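PDB 4ZQY: ringhalexin, which inhibits the activation of coagulation factor X by factor VIIa, which makes it an anticoagulant, and also shows weak irreversible neurotoxicity. Local coordinates for residues R1-S5 against H21-F25. Sequence-based numbering, arbitrary orientation.
Sequences RLCLS and HNYCF
The Cys3-Cys24 disulfide belongs to the cystine core of the three-finger toxin fold, from which the loops extend. It joins strand 2-4 of the two-stranded sheet to strand 23-25, the middle strand of the three-stranded sheet. The axes of these two short strands point the same way within 2° and come within 7.0 Å. They belong to separate sheets, and the link between them is covalent. The bond from Cys3 SG to Cys24 SG is 2.0 Å, and the CA atoms of Cys3 and Cys24 lie 5.3 Å apart. Both SG atoms stand beside their own backbone N, with chi1 -62° in each residue. With a disulfide torsion of -92°, this gives a left-handed bridge. The sulfurs lie near backbone carbonyls, Cys24 SG 3.2 Å from Leu2 O and Cys3 SG 3.6 Å from Tyr23 O. Arg1 extends the contact at one end, where its CB comes 3.7 Å from His21 O. The placing of its guanidinium against Asn22 is doubtful. Arg1 NE has a long, weak ion pair with Asp61. Around the bridge, Cys3 touches Cys17 and Cys42, and Cys24 touches Cys58 and Cys63, members of neighbouring disulfides. The chemistry implies a fixed join: a buried covalent bond holds the two sheets together where backbone pairing between these segments is absent.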
ATOM      1  N   ARG A   1       0.971 -20.823   4.509  1.00 60.23           N
ATOM      2  CA  ARG A   1       0.587 -19.461   4.849  1.00 51.29           C
ATOM      3  C   ARG A   1      -0.920 -19.379   4.909  1.00 53.83           C
ATOM      4  O   ARG A   1      -1.631 -20.032   4.149  1.00 57.39           O
ATOM      5  CB  ARG A   1       1.159 -18.471   3.834  1.00 74.01           C
ATOM      6  CG  ARG A   1       0.890 -16.985   4.123  1.00 44.49           C
ATOM      7  CD  ARG A   1       1.361 -16.586   5.525  1.00 61.62           C
ATOM      8  NE  ARG A   1       2.745 -16.928   5.862  1.00 66.63           N
ATOM      9  CZ  ARG A   1       3.836 -16.374   5.360  1.00 67.81           C
ATOM     10  NH1 ARG A   1       5.021 -16.796   5.769  1.00 66.77           N
ATOM     11  NH2 ARG A   1       3.752 -15.400   4.470  1.00100.10           N
ATOM     12  N   LEU A   2      -1.388 -18.601   5.873  1.00 49.02           N
ATOM     13  CA  LEU A   2      -2.803 -18.361   6.067  1.00 36.43           C
ATOM     14  C   LEU A   2      -3.142 -16.915   5.819  1.00 46.93           C
ATOM     15  O   LEU A   2      -2.471 -16.013   6.317  1.00 52.17           O
ATOM     16  CB  LEU A   2      -3.230 -18.715   7.488  1.00 50.93           C
ATOM     17  CG  LEU A   2      -3.168 -20.135   8.025  1.00 43.83           C
ATOM     18  CD1 LEU A   2      -3.821 -20.134   9.374  1.00 32.90           C
ATOM     19  CD2 LEU A   2      -3.848 -21.107   7.092  1.00 59.69           C
ATOM     20  N   CYS A   3      -4.155 -16.714   4.990  1.00 49.03           N
ATOM     21  CA  CYS A   3      -4.625 -15.391   4.627  1.00 44.01           C
ATOM     22  C   CYS A   3      -6.085 -15.269   4.981  1.00 52.87           C
ATOM     23  O   CYS A   3      -6.755 -16.262   5.249  1.00 44.80           O
ATOM     24  CB  CYS A   3      -4.423 -15.125   3.146  1.00 32.80           C
ATOM     25  SG  CYS A   3      -2.713 -15.153   2.664  1.00 50.13           S
ATOM     26  N   LEU A   4      -6.563 -14.031   4.984  1.00 44.81           N
ATOM     27  CA  LEU A   4      -7.958 -13.750   5.233  1.00 26.91           C
ATOM     28  C   LEU A   4      -8.677 -13.709   3.907  1.00 43.58           C
ATOM     29  O   LEU A   4      -8.113 -13.274   2.900  1.00 61.71           O
ATOM     30  CB  LEU A   4      -8.115 -12.432   5.973  1.00 30.75           C
ATOM     31  CG  LEU A   4      -7.537 -12.394   7.379  1.00 27.28           C
ATOM     32  CD1 LEU A   4      -7.701 -10.999   7.945  1.00 25.78           C
ATOM     33  CD2 LEU A   4      -8.260 -13.414   8.238  1.00 45.45           C
ATOM     34  N   SER A   5      -9.921 -14.168   3.901  1.00 35.54           N
ATOM     35  CA  SER A   5     -10.733 -14.098   2.698  1.00 43.68           C
ATOM     36  C   SER A   5     -11.711 -12.951   2.871  1.00 58.88           C
ATOM     37  O   SER A   5     -12.085 -12.280   1.906  1.00 48.15           O
ATOM     38  CB  SER A   5     -11.473 -15.406   2.488  1.00 41.21           C
ATOM     39  OG  SER A   5     -10.526 -16.455   2.412  1.00 79.32           O
ATOM     40  N   HIS A  21       2.815 -20.082  -2.318  1.00 76.66           N
ATOM     41  CA  HIS A  21       2.131 -18.822  -2.090  1.00 55.60           C
ATOM     42  C   HIS A  21       2.291 -18.447  -0.625  1.00 60.77           C
ATOM     43  O   HIS A  21       1.694 -19.081   0.243  1.00 88.97           O
ATOM     44  CB  HIS A  21       0.664 -18.961  -2.460  1.00 49.07           C
ATOM     45  CG  HIS A  21       0.437 -19.199  -3.917  1.00 54.62           C
ATOM     46  ND1 HIS A  21       0.816 -20.362  -4.548  1.00 78.02           N
ATOM     47  CD2 HIS A  21      -0.171 -18.440  -4.858  1.00 64.37           C
ATOM     48  CE1 HIS A  21       0.482 -20.295  -5.825  1.00 78.42           C
ATOM     49  NE2 HIS A  21      -0.125 -19.142  -6.038  1.00 49.78           N
ATOM     50  N   ASN A  22       3.104 -17.432  -0.346  1.00 46.07           N
ATOM     51  CA  ASN A  22       3.409 -17.065   1.037  1.00 64.46           C
ATOM     52  C   ASN A  22       3.058 -15.609   1.308  1.00 64.40           C
ATOM     53  O   ASN A  22       3.343 -15.072   2.376  1.00 54.33           O
ATOM     54  CB  ASN A  22       4.887 -17.322   1.366  1.00 70.24           C
ATOM     55  CG  ASN A  22       5.251 -18.800   1.331  1.00 90.46           C
ATOM     56  OD1 ASN A  22       4.878 -19.565   2.225  1.00 94.18           O
ATOM     57  ND2 ASN A  22       5.997 -19.203   0.312  1.00 80.25           N
ATOM     58  N   TYR A  23       2.386 -14.992   0.346  1.00 46.87           N
ATOM     59  CA  TYR A  23       1.905 -13.629   0.494  1.00 35.22           C
ATOM     60  C   TYR A  23       0.396 -13.607   0.657  1.00 49.03           C
ATOM     61  O   TYR A  23      -0.309 -14.429   0.079  1.00 57.01           O
ATOM     62  CB  TYR A  23       2.286 -12.789  -0.723  1.00 47.80           C
ATOM     63  CG  TYR A  23       3.768 -12.544  -0.867  1.00 62.85           C
ATOM     64  CD1 TYR A  23       4.423 -11.595  -0.093  1.00 69.10           C
ATOM     65  CD2 TYR A  23       4.511 -13.264  -1.793  1.00 62.90           C
ATOM     66  CE1 TYR A  23       5.780 -11.375  -0.237  1.00 82.80           C
ATOM     67  CE2 TYR A  23       5.858 -13.053  -1.945  1.00 75.33           C
ATOM     68  CZ  TYR A  23       6.493 -12.108  -1.168  1.00 84.71           C
ATOM     69  OH  TYR A  23       7.846 -11.906  -1.333  1.00 62.34           O
ATOM     70  N   CYS A  24      -0.089 -12.689   1.483  1.00 46.93           N
ATOM     71  CA  CYS A  24      -1.511 -12.397   1.554  1.00 26.95           C
ATOM     72  C   CYS A  24      -1.684 -11.023   0.940  1.00 31.71           C
ATOM     73  O   CYS A  24      -0.838 -10.156   1.129  1.00 56.50           O
ATOM     74  CB  CYS A  24      -2.013 -12.364   2.997  1.00 34.72           C
ATOM     75  SG  CYS A  24      -1.885 -13.858   3.969  1.00 36.70           S
ATOM     76  N   PHE A  25      -2.744 -10.813   0.175  1.00 34.74           N
ATOM     77  CA  PHE A  25      -2.946  -9.487  -0.389  1.00 38.72           C
ATOM     78  C   PHE A  25      -4.324  -8.961  -0.011  1.00 44.94           C
ATOM     79  O   PHE A  25      -5.201  -9.727   0.383  1.00 36.59           O
ATOM     80  CB  PHE A  25      -2.781  -9.483  -1.905  1.00 37.28           C
ATOM     81  CG  PHE A  25      -3.885 -10.168  -2.629  1.00 25.39           C
ATOM     82  CD1 PHE A  25      -5.029  -9.472  -2.986  1.00 49.65           C
ATOM     83  CD2 PHE A  25      -3.784 -11.499  -2.962  1.00 43.57           C
ATOM     84  CE1 PHE A  25      -6.050 -10.096  -3.644  1.00 44.18           C
ATOM     85  CE2 PHE A  25      -4.806 -12.128  -3.626  1.00 35.71           C
ATOM     86  CZ  PHE A  25      -5.939 -11.426  -3.965  1.00 28.52           C
TER